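Local coordinates for lipopolysaccharide biosynthesis protein wbpB (Thermus thermophilus, PDB 3O9Z) that probably acts as an NAD-dependent sugar dehydrogenase of the Gfo/Idh/MocA type, involved in the biosynthesis of 2,3-diacetamido-2,3-dideoxy-D-mannuronic acid, at residues A[4-10]-A[73-79]; A[85-89]-A[101-106]; A[129-133]-A[187-191]. All blocks are in the same frame, centred on the assembly; numbering follows the deposited sequence.

Contact 1. Residues A[4-10]-A[73-79]. With NAD (nicotinamide-adenine-dinucleotide), chain E.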
# COMPACT_ATOMS: atom_id res chain seq x y z
N THR A 4 -11.62 -28.50 13.00
CA THR A 4 -11.68 -27.17 13.60
C THR A 4 -11.70 -26.25 12.40
O THR A 4 -10.89 -26.44 11.52
CB THR A 4 -10.44 -26.90 14.47
OG1 THR A 4 -10.44 -27.92 15.48
CG2 THR A 4 -10.62 -25.57 15.17
N ARG A 5 -12.51 -25.21 12.49
CA ARG A 5 -12.57 -24.27 11.36
C ARG A 5 -11.78 -23.00 11.74
O ARG A 5 -12.10 -22.30 12.71
CB ARG A 5 -14.01 -23.92 11.02
CG ARG A 5 -14.80 -25.08 10.44
CD ARG A 5 -16.32 -24.82 10.46
NE ARG A 5 -16.77 -23.66 9.67
CZ ARG A 5 -16.82 -23.61 8.34
NH1 ARG A 5 -17.30 -22.53 7.75
NH2 ARG A 5 -16.37 -24.63 7.61
N PHE A 6 -10.83 -22.66 10.86
CA PHE A 6 -9.93 -21.53 11.09
C PHE A 6 -10.11 -20.44 10.05
O PHE A 6 -10.40 -20.75 8.87
CB PHE A 6 -8.50 -22.03 10.92
CG PHE A 6 -7.96 -22.79 12.08
CD1 PHE A 6 -8.01 -24.18 12.06
CD2 PHE A 6 -7.36 -22.13 13.13
CE1 PHE A 6 -7.53 -24.92 13.16
CE2 PHE A 6 -6.90 -22.85 14.24
CZ PHE A 6 -6.90 -24.24 14.21
N ALA A 7 -9.93 -19.18 10.44
CA ALA A 7 -9.63 -18.14 9.45
C ALA A 7 -8.23 -17.66 9.88
O ALA A 7 -7.82 -17.82 11.04
CB ALA A 7 -10.60 -17.02 9.53
N LEU A 8 -7.48 -17.10 8.95
CA LEU A 8 -6.06 -16.72 9.19
C LEU A 8 -5.85 -15.28 8.75
O LEU A 8 -6.27 -14.91 7.63
CB LEU A 8 -5.06 -17.64 8.50
CG LEU A 8 -3.60 -17.19 8.53
CD1 LEU A 8 -3.05 -17.20 9.94
CD2 LEU A 8 -2.82 -18.17 7.64
N THR A 9 -5.21 -14.45 9.58
CA THR A 9 -4.79 -13.12 9.15
C THR A 9 -3.27 -13.11 8.98
O THR A 9 -2.53 -13.85 9.63
CB THR A 9 -5.17 -12.00 10.09
OG1 THR A 9 -4.36 -12.05 11.26
CG2 THR A 9 -6.64 -12.16 10.52
N GLY A 10 -2.84 -12.41 7.93
CA GLY A 10 -1.40 -12.28 7.66
C GLY A 10 -0.89 -13.34 6.70
O GLY A 10 0.31 -13.67 6.73
N VAL A 73 -16.49 -19.67 11.97
CA VAL A 73 -15.19 -20.21 12.33
C VAL A 73 -15.10 -20.42 13.87
O VAL A 73 -15.67 -19.65 14.66
CB VAL A 73 -13.96 -19.39 11.78
CG1 VAL A 73 -13.98 -19.50 10.25
CG2 VAL A 73 -13.99 -17.94 12.25
N ASP A 74 -14.29 -21.41 14.19
CA ASP A 74 -13.94 -21.70 15.60
C ASP A 74 -12.79 -20.82 16.12
O ASP A 74 -12.82 -20.40 17.29
CB ASP A 74 -13.53 -23.17 15.67
CG ASP A 74 -14.68 -24.09 15.32
OD1 ASP A 74 -15.78 -23.90 15.87
OD2 ASP A 74 -14.45 -25.00 14.49
N TYR A 75 -11.85 -20.48 15.24
CA TYR A 75 -10.61 -19.82 15.63
C TYR A 75 -10.21 -18.81 14.54
O TYR A 75 -10.29 -19.10 13.32
CB TYR A 75 -9.47 -20.83 15.72
CG TYR A 75 -9.30 -21.36 17.12
CD1 TYR A 75 -8.44 -20.73 18.01
CD2 TYR A 75 -10.06 -22.42 17.57
CE1 TYR A 75 -8.29 -21.18 19.31
CE2 TYR A 75 -9.93 -22.87 18.87
CZ TYR A 75 -9.05 -22.25 19.72
OH TYR A 75 -8.92 -22.69 21.02
N LEU A 76 -9.79 -17.65 15.01
CA LEU A 76 -9.03 -16.73 14.14
C LEU A 76 -7.56 -16.92 14.52
O LEU A 76 -7.19 -16.54 15.64
CB LEU A 76 -9.51 -15.30 14.34
CG LEU A 76 -8.83 -14.33 13.36
CD1 LEU A 76 -9.21 -14.68 11.89
CD2 LEU A 76 -9.26 -12.97 13.71
N SER A 77 -6.72 -17.43 13.61
CA SER A 77 -5.27 -17.38 13.77
C SER A 77 -4.73 -16.06 13.25
O SER A 77 -5.12 -15.58 12.18
CB SER A 77 -4.59 -18.51 13.02
OG SER A 77 -4.91 -19.81 13.51
N ILE A 78 -3.79 -15.48 13.99
CA ILE A 78 -3.43 -14.08 13.74
C ILE A 78 -1.91 -14.01 13.56
O ILE A 78 -1.13 -14.20 14.49
CB ILE A 78 -3.89 -13.14 14.90
CG1 ILE A 78 -5.43 -13.10 14.88
CG2 ILE A 78 -3.32 -11.75 14.83
CD1 ILE A 78 -6.04 -12.51 16.19
N ALA A 79 -1.51 -13.73 12.32
CA ALA A 79 -0.07 -13.60 11.96
C ALA A 79 0.20 -12.23 11.35
O ALA A 79 1.11 -12.10 10.49
CB ALA A 79 0.33 -14.73 11.05
PA NAD E . 5.69 -10.16 7.72
O1A NAD E . 6.45 -11.13 6.90
O2A NAD E . 5.93 -8.65 7.64
O5B NAD E . 4.20 -10.52 7.32
C5B NAD E . 3.22 -9.69 7.89
C4B NAD E . 1.92 -9.86 7.08
O4B NAD E . 0.81 -9.18 7.73
C3B NAD E . 2.09 -9.15 5.71
O3B NAD E . 1.83 -10.05 4.61
C2B NAD E . 1.13 -7.95 5.77
O2B NAD E . 0.57 -7.57 4.51
C1B NAD E . 0.04 -8.59 6.67
N9A NAD E . -0.84 -7.54 7.25
C8A NAD E . -0.72 -6.20 7.45
N7A NAD E . -1.83 -5.69 7.97
C5A NAD E . -2.76 -6.71 8.03
C6A NAD E . -4.14 -6.82 8.45
N6A NAD E . -4.82 -5.70 8.86
N1A NAD E . -4.61 -8.05 8.36
C2A NAD E . -4.03 -9.18 7.96
N3A NAD E . -2.75 -9.10 7.53
C4A NAD E . -2.15 -7.90 7.60
O3 NAD E . 5.85 -10.56 9.26
PN NAD E . 6.02 -11.95 9.96
O1N NAD E . 7.50 -12.16 10.26
O2N NAD E . 5.26 -13.01 9.22
O5D NAD E . 5.42 -11.68 11.42
C5D NAD E . 4.04 -11.88 11.51
C4D NAD E . 3.73 -12.07 13.00
O4D NAD E . 4.32 -13.34 13.36
C3D NAD E . 4.30 -11.01 13.95
O3D NAD E . 3.37 -10.94 15.08
C2D NAD E . 5.58 -11.70 14.45
O2D NAD E . 5.95 -11.28 15.75
C1D NAD E . 5.27 -13.20 14.42
N1N NAD E . 6.46 -14.03 14.23
C2N NAD E . 6.67 -15.06 15.03
C3N NAD E . 7.74 -15.92 14.93
C7N NAD E . 7.84 -16.97 15.97
O7N NAD E . 6.84 -17.37 16.60
N7N NAD E . 9.04 -17.53 16.06
C4N NAD E . 8.65 -15.69 13.89
C5N NAD E . 8.36 -14.65 13.01
C6N NAD E . 7.25 -13.82 13.16
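With CG beside its backbone N (chi1 -64°), Asp-74 turns OD2 back onto the start of strand 5-9, where it accepts from Arg-5 N at 2.8 Å. The oxygen is met on its anti side, 18° out of the carboxylate plane. Arg-5 O is held by two donors, Asp-74 N and Tyr-75 N, so the two segments are tied together where they begin to pair. The guanidinium of Arg-5 goes its own way and binds Glu-71 O. From here the backbones run parallel, Ala-7 N giving to Tyr-75 O and Thr-9 N to Ser-77 O. On the face with Phe-6, Phe-6 CE2 lies 3.6 Å from Tyr-75 CB, the two rings meeting obliquely; on the other face Leu-76 CD1 touches Ala-7 CB, also at 3.6 Å. Thr-9 has OG1 between its backbone N and carbonyl carbon (chi1 73°), 3.3 Å from Ile-78 CA, and bonded to Gln-88. Gly-10 N and Ala-79 O end the pair against NAD, Ala-79 O lying 3.1 Å from NAD C5D, as the central parallel strands of a Rossmann fold meet their dinucleotide.

Contact 2. Residues A[85-89]-A[101-106]. With NAD (nicotinamide-adenine-dinucleotide), chain E; AKG (2-oxoglutaric acid), chain F.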
# COMPACT_ATOMS: atom_id res chain seq x y z
N HIS A 85 -2.56 -7.26 16.58
CA HIS A 85 -3.03 -8.42 17.30
C HIS A 85 -4.23 -8.07 18.19
O HIS A 85 -5.25 -8.78 18.10
CB HIS A 85 -1.90 -9.06 18.13
CG HIS A 85 -0.79 -9.66 17.30
ND1 HIS A 85 0.32 -10.24 17.89
CD2 HIS A 85 -0.56 -9.66 15.96
CE1 HIS A 85 1.16 -10.63 16.94
NE2 HIS A 85 0.64 -10.31 15.76
N TYR A 86 -4.11 -7.02 18.99
CA TYR A 86 -5.21 -6.65 19.92
C TYR A 86 -6.53 -6.45 19.12
O TYR A 86 -7.52 -7.12 19.49
CB TYR A 86 -4.83 -5.40 20.73
CG TYR A 86 -6.01 -4.86 21.53
CD1 TYR A 86 -6.49 -5.60 22.59
CD2 TYR A 86 -6.54 -3.61 21.25
CE1 TYR A 86 -7.55 -5.11 23.35
CE2 TYR A 86 -7.61 -3.10 22.02
CZ TYR A 86 -8.04 -3.88 23.08
OH TYR A 86 -9.08 -3.40 23.89
N PRO A 87 -6.55 -5.54 18.10
CA PRO A 87 -7.87 -5.31 17.46
C PRO A 87 -8.36 -6.51 16.68
O PRO A 87 -9.58 -6.60 16.45
CB PRO A 87 -7.68 -4.04 16.64
CG PRO A 87 -6.16 -4.06 16.35
CD PRO A 87 -5.57 -4.52 17.69
N GLN A 88 -7.47 -7.38 16.17
CA GLN A 88 -7.88 -8.59 15.50
C GLN A 88 -8.40 -9.68 16.43
O GLN A 88 -9.29 -10.45 16.09
CB GLN A 88 -6.84 -9.17 14.49
CG GLN A 88 -6.59 -8.19 13.37
CD GLN A 88 -5.72 -8.74 12.27
OE1 GLN A 88 -4.89 -9.61 12.48
NE2 GLN A 88 -6.00 -8.24 11.07
N ILE A 89 -7.82 -9.72 17.64
CA ILE A 89 -8.40 -10.54 18.69
C ILE A 89 -9.77 -9.93 19.10
O ILE A 89 -10.70 -10.73 19.21
CB ILE A 89 -7.47 -10.55 19.90
CG1 ILE A 89 -6.17 -11.34 19.62
CG2 ILE A 89 -8.22 -11.15 21.10
CD1 ILE A 89 -5.02 -10.89 20.57
N SER A 101 -3.14 -16.05 18.56
CA SER A 101 -2.32 -14.98 18.01
C SER A 101 -0.83 -15.30 18.12
O SER A 101 -0.37 -15.87 19.10
CB SER A 101 -2.57 -13.71 18.79
OG SER A 101 -1.84 -12.61 18.30
N GLU A 102 -0.10 -14.93 17.07
CA GLU A 102 1.36 -14.89 17.21
C GLU A 102 1.77 -14.07 18.41
O GLU A 102 1.08 -13.15 18.86
CB GLU A 102 2.01 -14.35 15.93
CG GLU A 102 2.27 -15.43 14.90
CD GLU A 102 3.34 -16.42 15.33
OE1 GLU A 102 4.02 -16.13 16.38
OE2 GLU A 102 3.56 -17.45 14.66
N LYS A 103 3.02 -14.31 18.85
CA LYS A 103 3.66 -13.43 19.83
C LYS A 103 4.03 -12.09 19.21
O LYS A 103 4.17 -11.97 17.98
CB LYS A 103 4.88 -14.12 20.49
CG LYS A 103 5.84 -14.87 19.55
CD LYS A 103 6.47 -14.06 18.39
CE LYS A 103 7.36 -12.91 18.84
NZ LYS A 103 7.87 -12.26 17.56
N PRO A 104 4.15 -11.05 20.03
CA PRO A 104 3.64 -10.94 21.42
C PRO A 104 2.12 -10.98 21.32
O PRO A 104 1.56 -10.45 20.37
CB PRO A 104 4.10 -9.54 21.86
CG PRO A 104 4.12 -8.74 20.53
CD PRO A 104 4.63 -9.75 19.53
N LEU A 105 1.44 -11.60 22.28
CA LEU A 105 -0.03 -11.69 22.19
C LEU A 105 -0.68 -10.33 21.93
O LEU A 105 -1.52 -10.20 21.02
CB LEU A 105 -0.55 -12.33 23.52
CG LEU A 105 -2.05 -12.68 23.59
CD1 LEU A 105 -2.44 -13.43 22.33
CD2 LEU A 105 -2.29 -13.57 24.83
N VAL A 106 -0.32 -9.31 22.71
CA VAL A 106 -0.65 -7.92 22.46
C VAL A 106 0.53 -7.06 22.89
O VAL A 106 1.52 -7.61 23.40
CB VAL A 106 -1.94 -7.43 23.16
CG1 VAL A 106 -3.17 -8.28 22.74
CG2 VAL A 106 -1.76 -7.52 24.73
PA NAD E . 5.69 -10.16 7.72
O1A NAD E . 6.45 -11.13 6.90
O2A NAD E . 5.93 -8.65 7.64
O5B NAD E . 4.20 -10.52 7.32
C5B NAD E . 3.22 -9.69 7.89
C4B NAD E . 1.92 -9.86 7.08
O4B NAD E . 0.81 -9.18 7.73
C3B NAD E . 2.09 -9.15 5.71
O3B NAD E . 1.83 -10.05 4.61
C2B NAD E . 1.13 -7.95 5.77
O2B NAD E . 0.57 -7.57 4.51
C1B NAD E . 0.04 -8.59 6.67
N9A NAD E . -0.84 -7.54 7.25
C8A NAD E . -0.72 -6.20 7.45
N7A NAD E . -1.83 -5.69 7.97
C5A NAD E . -2.76 -6.71 8.03
C6A NAD E . -4.14 -6.82 8.45
N6A NAD E . -4.82 -5.70 8.86
N1A NAD E . -4.61 -8.05 8.36
C2A NAD E . -4.03 -9.18 7.96
N3A NAD E . -2.75 -9.10 7.53
C4A NAD E . -2.15 -7.90 7.60
O3 NAD E . 5.85 -10.56 9.26
PN NAD E . 6.02 -11.95 9.96
O1N NAD E . 7.50 -12.16 10.26
O2N NAD E . 5.26 -13.01 9.22
O5D NAD E . 5.42 -11.68 11.42
C5D NAD E . 4.04 -11.88 11.51
C4D NAD E . 3.73 -12.07 13.00
O4D NAD E . 4.32 -13.34 13.36
C3D NAD E . 4.30 -11.01 13.95
O3D NAD E . 3.37 -10.94 15.08
C2D NAD E . 5.58 -11.70 14.45
O2D NAD E . 5.95 -11.28 15.75
C1D NAD E . 5.27 -13.20 14.42
N1N NAD E . 6.46 -14.03 14.23
C2N NAD E . 6.67 -15.06 15.03
C3N NAD E . 7.74 -15.92 14.93
C7N NAD E . 7.84 -16.97 15.97
O7N NAD E . 6.84 -17.37 16.60
N7N NAD E . 9.04 -17.53 16.06
C4N NAD E . 8.65 -15.69 13.89
C5N NAD E . 8.36 -14.65 13.01
C6N NAD E . 7.25 -13.82 13.16
C1 AKG F . 10.47 -12.95 14.98
O1 AKG F . 11.31 -12.76 14.06
O2 AKG F . 9.47 -12.24 15.11
C2 AKG F . 10.55 -14.09 15.87
O5 AKG F . 9.69 -14.23 16.74
C3 AKG F . 11.69 -15.07 15.76
C4 AKG F . 12.77 -14.64 16.76
C5 AKG F . 14.05 -15.44 16.63
O3 AKG F . 14.55 -15.63 15.51
O4 AKG F . 14.59 -15.88 17.65
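His-85 reaches across to the loop 101-106 with ND1, which donates to Pro-104 O at 2.8 Å; the acceptor lies only 11° out of the ring plane and the N-H...O angle is 152°. Leu-105 O lies near the ring plane at its edge, 3.1 Å from His-85 CB, buried here with no polar partner in the model, while Ser-101 OG sits over one face, offset toward the rim. At the far side of the ring, NE2 comes within 2.9 Å of NAD O3D and is hydrogen-bonded to Ser-80 O. One imidazole thus touches loop, Ser-80 and cofactor ribose together.

The next layer sets the loop itself. Ser-101 OG donates to Glu-102 O, in the carbonyl plane and on a lone pair, and Glu-102 OE1 accepts from Lys-103 N. Glu-102 OE2 is held by His-19 and His-266. The peptide before Pro-104 is cis; Glu-102, Lys-103 and Pro-104 match the Glu-Lys-Pro motif of Gfo/Idh/MocA oxidoreductases. Farther out, Ile-89 CD1 packs against Leu-105 CD1 at 4.0 Å and against Val-106 CG1, a methyl that also meets Tyr-86 CB, so the first turn of helix 85-94 seats the loop through apolar contacts.

Lys-103 turns its CB away from helix 85-94. With CG between the backbone N and carbonyl carbon (chi1 45°) and the chain bent twice, its NZ reaches both NAD O2D and 2-oxoglutarate O5, each at 2.8 Å, and also bonds to Asn-183 O. NZ thus ties the keto oxygen O5 to the nicotinamide ribose, consistent with a place at the reacting end of the site.

Contact 3. Residues A[129-133]-A[187-191]. With NAD (nicotinamide-adenine-dinucleotide), chain E; AKG (2-oxoglutaric acid), chain F.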
# COMPACT_ATOMS: atom_id res chain seq x y z
N VAL A 129 0.97 -17.96 20.51
CA VAL A 129 2.06 -18.85 20.11
C VAL A 129 3.34 -18.44 20.86
O VAL A 129 3.93 -17.38 20.62
CB VAL A 129 2.33 -18.75 18.59
CG1 VAL A 129 3.51 -19.64 18.14
CG2 VAL A 129 1.07 -19.11 17.84
N LEU A 130 3.74 -19.30 21.80
CA LEU A 130 5.00 -19.11 22.52
C LEU A 130 5.75 -20.43 22.40
O LEU A 130 5.68 -21.28 23.28
CB LEU A 130 4.75 -18.78 24.00
CG LEU A 130 4.23 -17.36 24.18
CD1 LEU A 130 3.43 -17.16 25.49
CD2 LEU A 130 5.31 -16.32 23.98
N GLN A 131 6.41 -20.68 21.27
CA GLN A 131 6.92 -22.03 21.07
C GLN A 131 8.04 -22.43 22.00
O GLN A 131 8.33 -23.61 22.08
CB GLN A 131 7.32 -22.24 19.60
CG GLN A 131 8.62 -21.59 19.18
CD GLN A 131 8.47 -20.31 18.37
OE1 GLN A 131 9.26 -20.07 17.44
NE2 GLN A 131 7.43 -19.53 18.65
N LEU A 132 8.71 -21.48 22.65
CA LEU A 132 9.72 -21.93 23.62
C LEU A 132 9.12 -22.77 24.74
O LEU A 132 9.80 -23.63 25.32
CB LEU A 132 10.52 -20.75 24.17
CG LEU A 132 11.42 -20.02 23.17
CD1 LEU A 132 12.27 -18.99 23.91
CD2 LEU A 132 12.27 -21.02 22.45
N ARG A 133 7.84 -22.55 25.05
CA ARG A 133 7.21 -23.34 26.12
C ARG A 133 6.94 -24.79 25.73
O ARG A 133 6.57 -25.61 26.58
CB ARG A 133 5.92 -22.69 26.61
CG ARG A 133 6.13 -21.31 27.20
CD ARG A 133 4.85 -20.84 27.86
NE ARG A 133 4.93 -19.50 28.41
CZ ARG A 133 4.23 -19.11 29.46
NH1 ARG A 133 3.43 -19.97 30.08
NH2 ARG A 133 4.31 -17.86 29.89
N HIS A 187 10.08 -13.56 23.38
CA HIS A 187 10.35 -14.98 23.52
C HIS A 187 11.08 -15.25 24.83
O HIS A 187 10.69 -16.16 25.55
CB HIS A 187 11.21 -15.47 22.36
CG HIS A 187 10.46 -15.75 21.09
ND1 HIS A 187 9.55 -16.77 20.96
CD2 HIS A 187 10.53 -15.14 19.88
CE1 HIS A 187 9.09 -16.79 19.73
NE2 HIS A 187 9.64 -15.79 19.06
N PHE A 188 12.16 -14.53 25.05
CA PHE A 188 12.93 -14.84 26.25
C PHE A 188 12.35 -14.20 27.51
O PHE A 188 12.51 -14.81 28.58
CB PHE A 188 14.45 -14.63 26.08
CG PHE A 188 14.91 -13.20 26.09
CD1 PHE A 188 15.23 -12.56 24.92
CD2 PHE A 188 15.08 -12.52 27.30
CE1 PHE A 188 15.66 -11.26 24.91
CE2 PHE A 188 15.51 -11.22 27.29
CZ PHE A 188 15.79 -10.60 26.09
N PHE A 189 11.72 -13.02 27.43
CA PHE A 189 11.05 -12.48 28.63
C PHE A 189 10.00 -13.50 29.06
O PHE A 189 9.81 -13.76 30.27
CB PHE A 189 10.54 -11.04 28.47
CG PHE A 189 11.65 -10.05 28.32
CD1 PHE A 189 12.57 -9.84 29.35
CD2 PHE A 189 11.80 -9.33 27.15
CE1 PHE A 189 13.60 -8.94 29.17
CE2 PHE A 189 12.80 -8.41 27.01
CZ PHE A 189 13.74 -8.24 27.99
N ASP A 190 9.28 -14.07 28.10
CA ASP A 190 8.28 -15.07 28.42
C ASP A 190 8.87 -16.36 28.97
O ASP A 190 8.35 -16.93 29.95
CB ASP A 190 7.37 -15.31 27.21
CG ASP A 190 6.28 -16.28 27.54
OD1 ASP A 190 5.28 -15.82 28.15
OD2 ASP A 190 6.51 -17.48 27.27
N LEU A 191 9.98 -16.83 28.38
CA LEU A 191 10.68 -18.00 28.89
C LEU A 191 11.06 -17.78 30.35
O LEU A 191 10.83 -18.66 31.21
CB LEU A 191 11.96 -18.24 28.06
CG LEU A 191 12.91 -19.32 28.59
CD1 LEU A 191 12.24 -20.70 28.66
CD2 LEU A 191 14.18 -19.36 27.73
PA NAD E . 5.69 -10.16 7.72
O1A NAD E . 6.45 -11.13 6.90
O2A NAD E . 5.93 -8.65 7.64
O5B NAD E . 4.20 -10.52 7.32
C5B NAD E . 3.22 -9.69 7.89
C4B NAD E . 1.92 -9.86 7.08
O4B NAD E . 0.81 -9.18 7.73
C3B NAD E . 2.09 -9.15 5.71
O3B NAD E . 1.83 -10.05 4.61
C2B NAD E . 1.13 -7.95 5.77
O2B NAD E . 0.57 -7.57 4.51
C1B NAD E . 0.04 -8.59 6.67
N9A NAD E . -0.84 -7.54 7.25
C8A NAD E . -0.72 -6.20 7.45
N7A NAD E . -1.83 -5.69 7.97
C5A NAD E . -2.76 -6.71 8.03
C6A NAD E . -4.14 -6.82 8.45
N6A NAD E . -4.82 -5.70 8.86
N1A NAD E . -4.61 -8.05 8.36
C2A NAD E . -4.03 -9.18 7.96
N3A NAD E . -2.75 -9.10 7.53
C4A NAD E . -2.15 -7.90 7.60
O3 NAD E . 5.85 -10.56 9.26
PN NAD E . 6.02 -11.95 9.96
O1N NAD E . 7.50 -12.16 10.26
O2N NAD E . 5.26 -13.01 9.22
O5D NAD E . 5.42 -11.68 11.42
C5D NAD E . 4.04 -11.88 11.51
C4D NAD E . 3.73 -12.07 13.00
O4D NAD E . 4.32 -13.34 13.36
C3D NAD E . 4.30 -11.01 13.95
O3D NAD E . 3.37 -10.94 15.08
C2D NAD E . 5.58 -11.70 14.45
O2D NAD E . 5.95 -11.28 15.75
C1D NAD E . 5.27 -13.20 14.42
N1N NAD E . 6.46 -14.03 14.23
C2N NAD E . 6.67 -15.06 15.03
C3N NAD E . 7.74 -15.92 14.93
C7N NAD E . 7.84 -16.97 15.97
O7N NAD E . 6.84 -17.37 16.60
N7N NAD E . 9.04 -17.53 16.06
C4N NAD E . 8.65 -15.69 13.89
C5N NAD E . 8.36 -14.65 13.01
C6N NAD E . 7.25 -13.82 13.16
C1 AKG F . 10.47 -12.95 14.98
O1 AKG F . 11.31 -12.76 14.06
O2 AKG F . 9.47 -12.24 15.11
C2 AKG F . 10.55 -14.09 15.87
O5 AKG F . 9.69 -14.23 16.74
C3 AKG F . 11.69 -15.07 15.76
C4 AKG F . 12.77 -14.64 16.76
C5 AKG F . 14.05 -15.44 16.63
O3 AKG F . 14.55 -15.63 15.51
O4 AKG F . 14.59 -15.88 17.65
O HOH W 1 8.17 -18.60 22.82
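Arg-133 meets Asp-190 through a chain extended from CG to NE, with CG beside the backbone N (chi1 -61°). CB stands clear of the carboxylate; contact begins at CG, which like CD passes 3.8 Å from Asp-190 OD2, and NE gives that oxygen a nearly straight bond of 2.8 Å, in the guanidinium plane and on the syn lone pair. Beyond CZ, also near OD2, NH2 donates to Asp-190 OD1 at 2.9 Å, tilted 17° from the plane. This is a side-on, two-nitrogen salt bridge, its flat groups 26° apart. With a leucine here, both carboxylate oxygens of Asp-190 would probably lose their donors and the buried charge its mate. The Leu-130 side chain comes head-on to that of Asp-190, CD1 lying 3.5 Å from OD1.

Nearer the ligands, Leu-132 CD1 packs on His-187 O at 3.6 Å, and Gln-131 NE2 meets the His-187 ring edge, 3.4 Å from CE1. Gln-131 also pairs with the nicotinamide amide; His-187 NE2 donates to 2-oxoglutarate O5, and water 1 joins His-187 ND1 to Leu-132 N.

The 3-10 turn 131-133 follows Rossmann strand 126-128 and docks on helix 186-196 of the C-terminal domain, with helix 281-294 beside Asp-190 and strand 152-160 beside His-187.

How the contacts relate
From the N terminus, contact 1 closes first: strand 5-9 pairs with strand 75-78 after an excursion of 62 residues that includes strands 29-34 and 51-53. Contact 2 follows at once; only 11 residues, the rest of helix 85-94 and most of strand 98-101, separate its segments. Contact 3 spans 53 residues and joins the Rossmann half to the C-terminal domain. The three lie in series, none nested or crossed. Contacts 1 and 2 touch through Ile-78 O and Glu-102 N, and contacts 2 and 3 through Ser-101 O and Val-129 N, backbone bonds beside strands 75-78, 98-101 and 126-128 of one sheet. All three reach NAD, from adenine to nicotinamide, and the last two share 2-oxoglutarate.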